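Long-range contacts in secretory pathway GDP dissociation inhibitor (Saccharomyces cerevisiae, PDB 2BCG), which inhibits the release of GDP from the GTPase SEC4 and extracts GDP-bound YPT7 from vacuolar membranes, serving the yeast secretory pathway: residues G95-I100 with S421-M426; Y236-L241 with D352-C357; G275-V280 with D409-S414; L339-D344 with I369-K374. One frame throughout, in Å; residues are numbered along the deposited sequence.

Contact 1, the most buried, joins the starts of helices 96-104 and 424-438 near the centre of the chain. Contact 2, partly buried, touches it (F423 CE2 to L241 CD2, 4.0 Å) and fits the turn P237-G240 against the loop after strand 345-351. Contact 3, also partly buried, touches neither, its centre about 26 Å from that of contact 1; there strand 276-282 passes the approach to strand 411-413. Contact 4, at the surface, joins loops flanking strands 345-351 and 362-369. The chemistry differs: in that order, a carboxylate over a helix start, aromatic packing round one backbone bond, one backbone bond with an aliphatic touch, and a carboxylate on backbone N-H groups with an arginine and waters.

Contact 1: G95-I100 with S421-M426; sequences GELTNI and SHFESM
G95 and E424 bring their CA atoms within 6.6 Å where two helices begin, G95 and F423 being the N-cap residues. The polar link is the carboxylate of E424, which reaches over to the first turn of helix 96-104: OE2 takes the backbone N-H of E96 on its syn lone pair, at 2.8 Å and almost straight (173°). Its other oxygen, OE1, sits 3.4 Å from G95 CA and receives a weak bond from a water that accepts from L97 N, so the glutamate holds one N-H directly and reaches another through water. The chain bends at chi2 (57°) to bring the acid round. Were E424 an alanine, the E96 N-H would probably lose its acceptor and the bridging water one of its partners. Beside this, L97 CD2 meets F423 CD2 at 3.9 Å, obliquely to the ring, and M426 CE at 4.0 Å; that methyl also lies over one face of F423, toward the rim. The apolar cluster is backed by helix 21-32, whose I25 touches L97 and whose I21 touches both F423 and M426, while from strand 91-92 L91 packs on L97 and M92 on E424.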
loop_
_atom_site.group_PDB
_atom_site.type_symbol
_atom_site.label_atom_id
_atom_site.label_comp_id
_atom_site.label_asym_id
_atom_site.label_seq_id
_atom_site.Cartn_x
_atom_site.Cartn_y
_atom_site.Cartn_z
ATOM N N GLY A 95 -12.254 -8.567 2.853
ATOM C CA GLY A 95 -11.193 -9.088 3.694
ATOM C C GLY A 95 -10.826 -8.215 4.889
ATOM O O GLY A 95 -11.289 -7.082 5.034
ATOM N N GLU A 96 -9.990 -8.761 5.744
ATOM C CA GLU A 96 -9.548 -8.019 6.926
ATOM C C GLU A 96 -8.778 -6.729 6.587
ATOM O O GLU A 96 -8.933 -5.718 7.289
ATOM C CB GLU A 96 -8.698 -8.908 7.834
ATOM C CG GLU A 96 -8.423 -8.293 9.209
ATOM C CD GLU A 96 -9.701 -8.071 10.022
ATOM O OE1 GLU A 96 -10.482 -9.038 10.176
ATOM O OE2 GLU A 96 -9.940 -6.934 10.512
ATOM N N LEU A 97 -7.963 -6.721 5.514
ATOM C CA LEU A 97 -7.227 -5.484 5.201
ATOM C C LEU A 97 -8.175 -4.352 4.890
ATOM O O LEU A 97 -7.967 -3.216 5.341
ATOM C CB LEU A 97 -6.143 -5.715 4.126
ATOM C CG LEU A 97 -5.292 -4.486 3.754
ATOM C CD1 LEU A 97 -4.624 -3.892 5.005
ATOM C CD2 LEU A 97 -4.245 -4.833 2.684
ATOM N N THR A 98 -9.263 -4.649 4.180
ATOM C CA THR A 98 -10.233 -3.581 3.938
ATOM C C THR A 98 -10.826 -3.082 5.272
ATOM O O THR A 98 -11.003 -1.871 5.461
ATOM C CB THR A 98 -11.338 -3.963 2.923
ATOM O OG1 THR A 98 -12.106 -5.041 3.449
ATOM C CG2 THR A 98 -10.711 -4.380 1.616
ATOM N N ASN A 99 -11.131 -4.010 6.181
ATOM C CA ASN A 99 -11.678 -3.668 7.509
ATOM C C ASN A 99 -10.708 -2.736 8.290
ATOM O O ASN A 99 -11.118 -1.751 8.931
ATOM C CB ASN A 99 -11.962 -4.962 8.282
ATOM C CG ASN A 99 -12.775 -4.726 9.563
ATOM O OD1 ASN A 99 -13.677 -3.906 9.592
ATOM N ND2 ASN A 99 -12.416 -5.438 10.627
ATOM N N ILE A 100 -9.416 -3.042 8.225
ATOM C CA ILE A 100 -8.400 -2.215 8.893
ATOM C C ILE A 100 -8.293 -0.859 8.217
ATOM O O ILE A 100 -8.246 0.163 8.886
ATOM C CB ILE A 100 -7.037 -2.919 8.896
ATOM C CG1 ILE A 100 -7.118 -4.227 9.679
ATOM C CG2 ILE A 100 -5.921 -1.996 9.456
ATOM C CD1 ILE A 100 -5.860 -5.073 9.539
ATOM N N SER A 421 -2.472 -15.281 -3.557
ATOM C CA SER A 421 -2.722 -14.222 -4.547
ATOM C C SER A 421 -3.311 -12.950 -3.942
ATOM O O SER A 421 -3.496 -11.952 -4.638
ATOM C CB SER A 421 -3.665 -14.781 -5.621
ATOM O OG SER A 421 -4.963 -15.013 -5.106
ATOM N N HIS A 422 -3.598 -12.984 -2.641
ATOM C CA HIS A 422 -4.166 -11.821 -1.971
ATOM C C HIS A 422 -3.625 -11.697 -0.548
ATOM O O HIS A 422 -2.835 -12.532 -0.113
ATOM C CB HIS A 422 -5.697 -11.894 -1.996
ATOM C CG HIS A 422 -6.249 -13.124 -1.363
ATOM N ND1 HIS A 422 -6.464 -13.227 -0.007
ATOM C CD2 HIS A 422 -6.624 -14.315 -1.898
ATOM C CE1 HIS A 422 -6.955 -14.423 0.268
ATOM N NE2 HIS A 422 -7.068 -15.101 -0.861
ATOM N N PHE A 423 -4.021 -10.636 0.161
ATOM C CA PHE A 423 -3.351 -10.253 1.418
ATOM C C PHE A 423 -3.951 -10.870 2.703
ATOM O O PHE A 423 -3.512 -10.551 3.816
ATOM C CB PHE A 423 -3.279 -8.698 1.533
ATOM C CG PHE A 423 -1.957 -8.067 1.074
ATOM C CD1 PHE A 423 -0.728 -8.622 1.435
ATOM C CD2 PHE A 423 -1.941 -6.876 0.331
ATOM C CE1 PHE A 423 0.495 -8.033 1.050
ATOM C CE2 PHE A 423 -0.733 -6.286 -0.039
ATOM C CZ PHE A 423 0.477 -6.858 0.338
ATOM N N GLU A 424 -4.895 -11.821 2.587
ATOM C CA GLU A 424 -5.491 -12.340 3.828
ATOM C C GLU A 424 -4.461 -12.986 4.757
ATOM O O GLU A 424 -4.522 -12.803 5.988
ATOM C CB GLU A 424 -6.647 -13.290 3.525
ATOM C CG GLU A 424 -7.819 -13.102 4.430
ATOM C CD GLU A 424 -8.408 -11.675 4.442
ATOM O OE1 GLU A 424 -8.314 -10.905 3.438
ATOM O OE2 GLU A 424 -8.966 -11.326 5.490
ATOM N N SER A 425 -3.502 -13.739 4.214
ATOM C CA SER A 425 -2.511 -14.358 5.104
ATOM C C SER A 425 -1.595 -13.282 5.760
ATOM O O SER A 425 -1.075 -13.493 6.869
ATOM C CB SER A 425 -1.675 -15.432 4.398
ATOM O OG SER A 425 -0.911 -14.852 3.357
ATOM N N MET A 426 -1.419 -12.132 5.105
ATOM C CA MET A 426 -0.606 -11.036 5.664
ATOM C C MET A 426 -1.367 -10.428 6.847
ATOM O O MET A 426 -0.761 -10.209 7.900
ATOM C CB MET A 426 -0.261 -10.000 4.574
ATOM C CG MET A 426 0.585 -8.789 5.020
ATOM S SD MET A 426 -0.396 -7.534 5.919
ATOM C CE MET A 426 -1.422 -6.918 4.539
HETATM O O HOH W 1 -6.780 -9.035 4.390
#

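Contact 2: Y236-L241 with D352-C357; sequences YPMYGL and DAHNVC
Y239 lies in a type II beta turn, P237 to G240, at the end region of strand 234-237, which fits against the loop linking strands 345-351 and 362-369; the turn belongs to a region that interacts with YPT1. Its one direct hydrogen bond to that loop is from Y239 N to H354 O, 2.8 Å long, with the donor tilted 23° from the carbonyl plane. G240 N closes the turn on P237 O.

The aromatic contact is a T-shaped stack in which the edge of Y236 meets the face of H354, with planes at 90° and centroids 5.1 Å apart. Y236 CG stands anti to the backbone N (chi1 -175°), which carries the ring across to the imidazole, and its hydroxyl is bonded to D85. V356 CG1 comes up at the edge of the Y236 ring. At Y239, N355 CB makes a CH-pi contact over the ring, 3.9 Å from the Y239 centroid, and N355 OD1 lies over the same ring, toward the rim.

Sulfur and methyl contacts complete the joint. M238, its chain bent at chi2 and chi3, lays SD obliquely by the H354 ring. K113 of strand 112-114 touches both residues. The terminal methyl, M238 CE, is 3.3 Å from A353 O and equally close to N355 OD1.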
loop_
_atom_site.group_PDB
_atom_site.type_symbol
_atom_site.label_atom_id
_atom_site.label_comp_id
_atom_site.label_asym_id
_atom_site.label_seq_id
_atom_site.Cartn_x
_atom_site.Cartn_y
_atom_site.Cartn_z
ATOM N N TYR A 236 -7.462 -3.353 -5.972
ATOM C CA TYR A 236 -6.029 -3.106 -6.169
ATOM C C TYR A 236 -5.780 -1.594 -5.987
ATOM O O TYR A 236 -6.560 -0.791 -6.473
ATOM C CB TYR A 236 -5.577 -3.569 -7.562
ATOM C CG TYR A 236 -4.078 -3.437 -7.779
ATOM C CD1 TYR A 236 -3.199 -4.422 -7.331
ATOM C CD2 TYR A 236 -3.540 -2.291 -8.400
ATOM C CE1 TYR A 236 -1.821 -4.273 -7.474
ATOM C CE2 TYR A 236 -2.167 -2.153 -8.556
ATOM C CZ TYR A 236 -1.319 -3.130 -8.085
ATOM O OH TYR A 236 0.032 -2.942 -8.276
ATOM N N PRO A 237 -4.718 -1.217 -5.269
ATOM C CA PRO A 237 -4.451 0.219 -5.055
ATOM C C PRO A 237 -3.895 0.954 -6.272
ATOM O O PRO A 237 -2.961 0.477 -6.943
ATOM C CB PRO A 237 -3.375 0.231 -3.960
ATOM C CG PRO A 237 -2.666 -1.074 -4.122
ATOM C CD PRO A 237 -3.705 -2.070 -4.618
ATOM N N MET A 238 -4.416 2.157 -6.502
ATOM C CA MET A 238 -3.827 3.068 -7.473
ATOM C C MET A 238 -2.389 3.382 -7.036
ATOM O O MET A 238 -2.111 3.644 -5.832
ATOM C CB MET A 238 -4.645 4.372 -7.533
ATOM C CG MET A 238 -6.075 4.210 -8.002
ATOM S SD MET A 238 -6.180 3.515 -9.664
ATOM C CE MET A 238 -5.451 4.884 -10.583
ATOM N N TYR A 239 -1.500 3.350 -8.026
ATOM C CA TYR A 239 -0.047 3.537 -7.875
ATOM C C TYR A 239 0.705 2.359 -7.245
ATOM O O TYR A 239 1.913 2.451 -7.011
ATOM C CB TYR A 239 0.316 4.828 -7.131
ATOM C CG TYR A 239 -0.174 6.091 -7.753
ATOM C CD1 TYR A 239 0.432 6.650 -8.894
ATOM C CD2 TYR A 239 -1.261 6.737 -7.206
ATOM C CE1 TYR A 239 -0.039 7.868 -9.432
ATOM C CE2 TYR A 239 -1.721 7.933 -7.708
ATOM C CZ TYR A 239 -1.130 8.475 -8.823
ATOM O OH TYR A 239 -1.626 9.644 -9.301
ATOM N N GLY A 240 0.015 1.243 -7.083
ATOM C CA GLY A 240 0.692 0.018 -6.724
ATOM C C GLY A 240 0.681 -0.289 -5.234
ATOM O O GLY A 240 0.300 0.546 -4.382
ATOM N N LEU A 241 1.087 -1.523 -4.928
ATOM C CA LEU A 241 1.033 -1.994 -3.548
ATOM C C LEU A 241 1.902 -1.163 -2.596
ATOM O O LEU A 241 1.633 -1.139 -1.393
ATOM C CB LEU A 241 1.424 -3.477 -3.493
ATOM C CG LEU A 241 0.444 -4.430 -4.204
ATOM C CD1 LEU A 241 1.004 -5.846 -4.172
ATOM C CD2 LEU A 241 -0.922 -4.366 -3.537
ATOM N N ASP A 352 -2.048 0.565 -17.040
ATOM C CA ASP A 352 -2.032 2.021 -16.871
ATOM C C ASP A 352 -3.268 2.504 -16.084
ATOM O O ASP A 352 -3.249 3.610 -15.506
ATOM C CB ASP A 352 -1.706 2.823 -18.181
ATOM C CG ASP A 352 -2.911 2.981 -19.132
ATOM O OD1 ASP A 352 -2.671 3.297 -20.328
ATOM O OD2 ASP A 352 -4.063 2.809 -18.718
ATOM N N ALA A 353 -4.340 1.692 -16.046
ATOM C CA ALA A 353 -5.570 2.055 -15.321
ATOM C C ALA A 353 -5.350 2.197 -13.817
ATOM O O ALA A 353 -6.148 2.817 -13.111
ATOM C CB ALA A 353 -6.673 1.025 -15.581
ATOM N N HIS A 354 -4.276 1.572 -13.332
ATOM C CA HIS A 354 -3.938 1.580 -11.911
ATOM C C HIS A 354 -2.668 2.410 -11.675
ATOM O O HIS A 354 -2.142 2.383 -10.560
ATOM C CB HIS A 354 -3.900 0.125 -11.304
ATOM C CG HIS A 354 -5.257 -0.516 -11.015
ATOM N ND1 HIS A 354 -5.886 -1.372 -11.897
ATOM C CD2 HIS A 354 -6.041 -0.501 -9.904
ATOM C CE1 HIS A 354 -7.008 -1.826 -11.365
ATOM N NE2 HIS A 354 -7.123 -1.320 -10.148
ATOM N N ASN A 355 -2.213 3.181 -12.671
ATOM C CA ASN A 355 -1.040 4.078 -12.521
ATOM C C ASN A 355 0.245 3.346 -12.132
ATOM O O ASN A 355 1.038 3.835 -11.315
ATOM C CB ASN A 355 -1.335 5.238 -11.541
ATOM C CG ASN A 355 -2.441 6.172 -12.044
ATOM O OD1 ASN A 355 -2.984 6.993 -11.272
ATOM N ND2 ASN A 355 -2.770 6.067 -13.318
ATOM N N VAL A 356 0.427 2.148 -12.684
ATOM C CA VAL A 356 1.616 1.372 -12.373
ATOM C C VAL A 356 2.586 1.246 -13.532
ATOM O O VAL A 356 3.677 0.773 -13.341
ATOM C CB VAL A 356 1.250 -0.032 -11.845
ATOM C CG1 VAL A 356 0.587 0.105 -10.463
ATOM C CG2 VAL A 356 0.343 -0.764 -12.852
ATOM N N CYS A 357 2.181 1.675 -14.726
ATOM C CA CYS A 357 3.055 1.659 -15.898
ATOM C C CYS A 357 2.606 2.764 -16.841
ATOM O O CYS A 357 1.500 3.286 -16.709
ATOM C CB CYS A 357 3.069 0.275 -16.587
ATOM S SG CYS A 357 1.453 -0.316 -17.085
#

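Contact 3: G275-V280 with D409-S414; sequences GKFEGV and DNIYLS
F277 and D409 share the one direct hydrogen bond of this contact, and it is nearly perfectly straight: F277 N reaches D409 O at 3.0 Å with an angle of 179° at the hydrogen. The backbones are nearest beside this bond, with the CA atoms of K276 and D409 4.2 Å apart. Next to the bond, G275 O lies 3.7 Å from D409 CB, and K276 CA is at a similar distance from D409 O. In the N410 conformer given here, a water may form a second bridge, donating to F277 O and accepting from N410 ND2.

D409 itself is held in an Asx turn: OD2 accepts from I411 N at 3.1 Å, from well above the carboxylate plane, while OD1 makes a salt bridge with K302. This turn leads the chain into strand 411-413, an outermost strand of the five-stranded parallel sheet of the Rossmann-like domain, next to strand 292-294. The facing strand, 276-282, is the middle one of a separate antiparallel sheet and carries a classic beta bulge where E278 and G279 both face L269.

Apolar contact is made by F277 CB against I411 CG1, 3.7 Å apart. With CG anti to the backbone N (chi1 180°), the F277 ring swings back over its own strand, where G279 N lies above its centre, and V268 and V292 touch the phenylalanine. K276 NZ turns to K408 O.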
loop_
_atom_site.group_PDB
_atom_site.type_symbol
_atom_site.label_atom_id
_atom_site.label_comp_id
_atom_site.label_asym_id
_atom_site.label_seq_id
_atom_site.Cartn_x
_atom_site.Cartn_y
_atom_site.Cartn_z
ATOM N N GLY A 275 19.870 -13.029 25.893
ATOM C CA GLY A 275 19.427 -13.008 24.489
ATOM C C GLY A 275 18.179 -12.180 24.181
ATOM O O GLY A 275 17.636 -12.287 23.070
ATOM N N LYS A 276 17.730 -11.377 25.155
ATOM C CA LYS A 276 16.533 -10.546 25.034
ATOM C C LYS A 276 16.801 -9.153 24.479
ATOM O O LYS A 276 17.798 -8.518 24.834
ATOM C CB LYS A 276 15.873 -10.363 26.394
ATOM C CG LYS A 276 15.694 -11.659 27.124
ATOM C CD LYS A 276 14.311 -11.837 27.663
ATOM C CE LYS A 276 14.353 -12.988 28.620
ATOM N NZ LYS A 276 13.074 -13.710 28.620
ATOM N N PHE A 277 15.876 -8.657 23.653
ATOM C CA PHE A 277 16.042 -7.355 23.023
ATOM C C PHE A 277 15.978 -6.146 23.975
ATOM O O PHE A 277 15.067 -6.016 24.799
ATOM C CB PHE A 277 14.980 -7.192 21.917
ATOM C CG PHE A 277 15.063 -5.868 21.195
ATOM C CD1 PHE A 277 15.896 -5.728 20.088
ATOM C CD2 PHE A 277 14.318 -4.770 21.636
ATOM C CE1 PHE A 277 15.970 -4.495 19.411
ATOM C CE2 PHE A 277 14.391 -3.528 20.979
ATOM C CZ PHE A 277 15.225 -3.404 19.851
ATOM N N GLU A 278 16.913 -5.216 23.793
ATOM C CA GLU A 278 16.868 -3.946 24.503
ATOM C C GLU A 278 16.982 -2.684 23.635
ATOM O O GLU A 278 16.496 -1.616 24.034
ATOM C CB GLU A 278 17.915 -3.912 25.618
ATOM C CG GLU A 278 17.584 -4.778 26.829
ATOM C CD GLU A 278 18.592 -4.600 27.961
ATOM O OE1 GLU A 278 18.188 -4.819 29.132
ATOM O OE2 GLU A 278 19.771 -4.259 27.679
ATOM N N GLY A 279 17.600 -2.819 22.459
ATOM C CA GLY A 279 17.708 -1.690 21.524
ATOM C C GLY A 279 18.566 -1.916 20.300
ATOM O O GLY A 279 18.952 -3.046 19.985
ATOM N N VAL A 280 18.860 -0.821 19.596
ATOM C CA VAL A 280 19.676 -0.851 18.370
ATOM C C VAL A 280 20.661 0.319 18.366
ATOM O O VAL A 280 20.350 1.395 18.892
ATOM C CB VAL A 280 18.817 -0.825 17.058
ATOM C CG1 VAL A 280 17.952 -2.067 16.967
ATOM C CG2 VAL A 280 17.994 0.441 16.954
ATOM N N ASP A 409 12.059 -13.578 23.852
ATOM C CA ASP A 409 13.179 -12.642 23.584
ATOM C C ASP A 409 12.639 -11.209 23.250
ATOM O O ASP A 409 13.439 -10.294 23.087
ATOM C CB ASP A 409 14.132 -13.200 22.470
ATOM C CG ASP A 409 13.404 -13.553 21.187
ATOM O OD1 ASP A 409 14.020 -14.165 20.248
ATOM O OD2 ASP A 409 12.207 -13.232 21.130
ATOM N N ASN A 410 11.307 -11.017 23.223
ATOM C CA ASN A 410 10.643 -9.768 22.762
ATOM C C ASN A 410 11.082 -9.366 21.354
ATOM O O ASN A 410 11.181 -8.179 21.060
ATOM C CB ASN A 410 10.781 -8.618 23.775
ATOM C CG ASN A 410 9.976 -8.861 25.064
ATOM O OD1 ASN A 410 8.878 -9.449 25.057
ATOM N ND2 ASN A 410 10.527 -8.382 26.189
ATOM N N ILE A 411 11.346 -10.366 20.516
ATOM C CA ILE A 411 11.684 -10.155 19.105
ATOM C C ILE A 411 10.595 -10.813 18.271
ATOM O O ILE A 411 10.576 -12.057 18.050
ATOM C CB ILE A 411 13.077 -10.689 18.769
ATOM C CG1 ILE A 411 14.135 -9.949 19.607
ATOM C CG2 ILE A 411 13.373 -10.546 17.281
ATOM C CD1 ILE A 411 15.513 -10.573 19.559
ATOM N N TYR A 412 9.684 -9.947 17.823
ATOM C CA TYR A 412 8.435 -10.370 17.204
ATOM C C TYR A 412 8.607 -10.213 15.689
ATOM O O TYR A 412 8.707 -9.105 15.171
ATOM C CB TYR A 412 7.273 -9.519 17.713
ATOM C CG TYR A 412 7.036 -9.719 19.204
ATOM C CD1 TYR A 412 7.598 -8.828 20.161
ATOM C CD2 TYR A 412 6.342 -10.819 19.659
ATOM C CE1 TYR A 412 7.404 -9.039 21.558
ATOM C CE2 TYR A 412 6.139 -11.039 21.057
ATOM C CZ TYR A 412 6.669 -10.150 21.981
ATOM O OH TYR A 412 6.462 -10.344 23.330
ATOM N N LEU A 413 8.691 -11.346 15.008
ATOM C CA LEU A 413 9.036 -11.350 13.582
ATOM C C LEU A 413 7.869 -11.689 12.711
ATOM O O LEU A 413 7.011 -12.544 13.034
ATOM C CB LEU A 413 10.170 -12.338 13.328
ATOM C CG LEU A 413 11.440 -12.002 14.132
ATOM C CD1 LEU A 413 12.499 -13.090 14.077
ATOM C CD2 LEU A 413 12.023 -10.629 13.775
ATOM N N SER A 414 7.841 -11.028 11.554
ATOM C CA SER A 414 6.820 -11.347 10.562
ATOM C C SER A 414 7.258 -12.491 9.644
ATOM O O SER A 414 8.462 -12.814 9.548
ATOM C CB SER A 414 6.513 -10.084 9.718
ATOM O OG SER A 414 7.720 -9.616 9.106
HETATM O O HOH W 2 13.162 -6.891 26.208
#

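Contact 4: L339-D344 with I369-K374; sequences LGRKSD and IIETDK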
loop_
_atom_site.group_PDB
_atom_site.type_symbol
_atom_site.label_atom_id
_atom_site.label_comp_id
_atom_site.label_asym_id
_atom_site.label_seq_id
_atom_site.Cartn_x
_atom_site.Cartn_y
_atom_site.Cartn_z
ATOM N N LEU A 339 -1.974 -29.020 -14.939
ATOM C CA LEU A 339 -0.585 -29.099 -15.372
ATOM C C LEU A 339 0.167 -30.249 -14.716
ATOM O O LEU A 339 1.385 -30.333 -14.876
ATOM C CB LEU A 339 0.147 -27.780 -15.091
ATOM C CG LEU A 339 -0.286 -26.539 -15.887
ATOM C CD1 LEU A 339 0.595 -25.355 -15.490
ATOM C CD2 LEU A 339 -0.226 -26.772 -17.412
ATOM N N GLY A 340 -0.538 -31.092 -13.955
ATOM C CA GLY A 340 0.096 -32.216 -13.249
ATOM C C GLY A 340 1.071 -31.717 -12.197
ATOM O O GLY A 340 2.127 -32.327 -11.954
ATOM N N ARG A 341 0.718 -30.577 -11.599
ATOM C CA ARG A 341 1.536 -29.934 -10.591
ATOM C C ARG A 341 1.084 -30.178 -9.159
ATOM O O ARG A 341 -0.013 -30.713 -8.902
ATOM C CB ARG A 341 1.557 -28.411 -10.848
ATOM C CG ARG A 341 2.442 -28.008 -11.994
ATOM C CD ARG A 341 2.490 -26.469 -12.191
ATOM N NE ARG A 341 3.019 -25.748 -11.027
ATOM C CZ ARG A 341 4.314 -25.549 -10.750
ATOM N NH1 ARG A 341 5.291 -26.008 -11.547
ATOM N NH2 ARG A 341 4.632 -24.869 -9.654
ATOM N N LYS A 342 1.929 -29.750 -8.223
ATOM C CA LYS A 342 1.597 -29.789 -6.802
ATOM C C LYS A 342 1.010 -28.466 -6.315
ATOM O O LYS A 342 0.409 -28.417 -5.241
ATOM C CB LYS A 342 2.844 -30.121 -5.979
ATOM C CG LYS A 342 3.533 -31.433 -6.409
ATOM C CD LYS A 342 4.861 -31.629 -5.703
ATOM C CE LYS A 342 5.437 -33.015 -6.036
ATOM N NZ LYS A 342 6.451 -33.503 -5.032
ATOM N N SER A 343 1.183 -27.389 -7.094
ATOM C CA SER A 343 0.672 -26.087 -6.687
ATOM C C SER A 343 0.197 -25.306 -7.893
ATOM O O SER A 343 0.702 -25.435 -9.006
ATOM C CB SER A 343 1.652 -25.272 -5.843
ATOM O OG SER A 343 2.668 -24.737 -6.635
ATOM N N ASP A 344 -0.761 -24.450 -7.623
ATOM C CA ASP A 344 -1.295 -23.577 -8.665
ATOM C C ASP A 344 -0.252 -22.548 -9.141
ATOM O O ASP A 344 0.675 -22.181 -8.424
ATOM C CB ASP A 344 -2.529 -22.845 -8.150
ATOM C CG ASP A 344 -3.694 -23.775 -7.850
ATOM O OD1 ASP A 344 -4.763 -23.264 -7.459
ATOM O OD2 ASP A 344 -3.543 -25.011 -8.016
ATOM N N ILE A 369 5.033 -21.619 -6.466
ATOM C CA ILE A 369 6.029 -22.320 -5.682
ATOM C C ILE A 369 6.773 -23.281 -6.633
ATOM O O ILE A 369 6.161 -24.058 -7.374
ATOM C CB ILE A 369 5.309 -23.130 -4.584
ATOM C CG1 ILE A 369 4.654 -22.205 -3.545
ATOM C CG2 ILE A 369 6.247 -24.167 -3.944
ATOM C CD1 ILE A 369 5.583 -21.230 -2.887
ATOM N N ILE A 370 8.090 -23.163 -6.647
ATOM C CA ILE A 370 8.940 -23.967 -7.508
ATOM C C ILE A 370 8.831 -25.434 -7.099
ATOM O O ILE A 370 8.931 -25.760 -5.909
ATOM C CB ILE A 370 10.398 -23.446 -7.432
ATOM C CG1 ILE A 370 10.524 -22.088 -8.111
ATOM C CG2 ILE A 370 11.409 -24.428 -8.091
ATOM C CD1 ILE A 370 11.800 -21.358 -7.731
ATOM N N GLU A 371 8.620 -26.306 -8.086
ATOM C CA GLU A 371 8.607 -27.767 -7.824
ATOM C C GLU A 371 9.528 -28.560 -8.750
ATOM O O GLU A 371 9.573 -29.798 -8.666
ATOM C CB GLU A 371 7.189 -28.342 -7.831
ATOM C CG GLU A 371 6.465 -28.215 -9.178
ATOM C CD GLU A 371 5.053 -28.749 -9.114
ATOM O OE1 GLU A 371 4.773 -29.784 -9.793
ATOM O OE2 GLU A 371 4.234 -28.150 -8.380
ATOM N N THR A 372 10.252 -27.882 -9.634
ATOM C CA THR A 372 11.186 -28.593 -10.517
ATOM C C THR A 372 12.590 -27.990 -10.444
ATOM O O THR A 372 12.846 -27.021 -9.711
ATOM C CB THR A 372 10.758 -28.595 -12.009
ATOM O OG1 THR A 372 11.087 -27.343 -12.616
ATOM C CG2 THR A 372 9.271 -28.911 -12.165
ATOM N N ASP A 373 13.480 -28.555 -11.242
ATOM C CA ASP A 373 14.853 -28.095 -11.231
ATOM C C ASP A 373 15.116 -27.034 -12.275
ATOM O O ASP A 373 16.228 -26.520 -12.371
ATOM C CB ASP A 373 15.785 -29.292 -11.388
ATOM C CG ASP A 373 15.623 -30.296 -10.241
ATOM O OD1 ASP A 373 15.569 -29.879 -9.055
ATOM O OD2 ASP A 373 15.525 -31.507 -10.523
ATOM N N LYS A 374 14.081 -26.683 -13.048
ATOM C CA LYS A 374 14.210 -25.675 -14.079
ATOM C C LYS A 374 13.057 -24.695 -13.884
ATOM O O LYS A 374 12.044 -24.779 -14.596
ATOM C CB LYS A 374 14.185 -26.299 -15.476
ATOM C CG LYS A 374 15.476 -27.089 -15.790
ATOM C CD LYS A 374 15.493 -27.637 -17.201
ATOM C CE LYS A 374 16.778 -28.418 -17.446
ATOM N NZ LYS A 374 16.764 -29.060 -18.804
HETATM O O HOH W 3 8.125 -31.928 -6.927
HETATM O O HOH W 4 4.662 -26.333 -6.526
#
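E371 spends its carboxylate on the backbone of the facing loop. OE2 takes K342 N on its syn lone pair at 2.8 Å, while OE1 receives a weak bond from the same N-H and OE2 another, also weak, from S343 N. The chain is extended beyond CG, which lets the acid reach this far. OE2 also accepts from a water that donates to I369 O as well, one solvent molecule thus tying the acid to the backbone of its own segment; in the S343 conformer given here, this water also accepts from S343 OG.

The R341 guanidinium stacks on the carboxylate, planes 25° apart, with E371 OE2 3.5 Å above its centre; this salt bridge is one of charge alone, for no N-H points at the oxygen. The N-H groups go elsewhere: NE to S343 O at 3.1 Å, NH1 to E378 in a salt bridge, and NH2 at its edge to I369 O in a weak bond. These loops flank the neighbouring antiparallel strands 345-351 and 362-369 of the mixed seven-stranded sheet, the second leading on to helix 375-378. A leucine in place of R341 would probably leave S343 O without its NE donor and remove the positive charge stacked on E371 and paired with E378.

K342 NZ gives a weak bond to a second water, which donates to E371 O. I369 N is buried here with no partner.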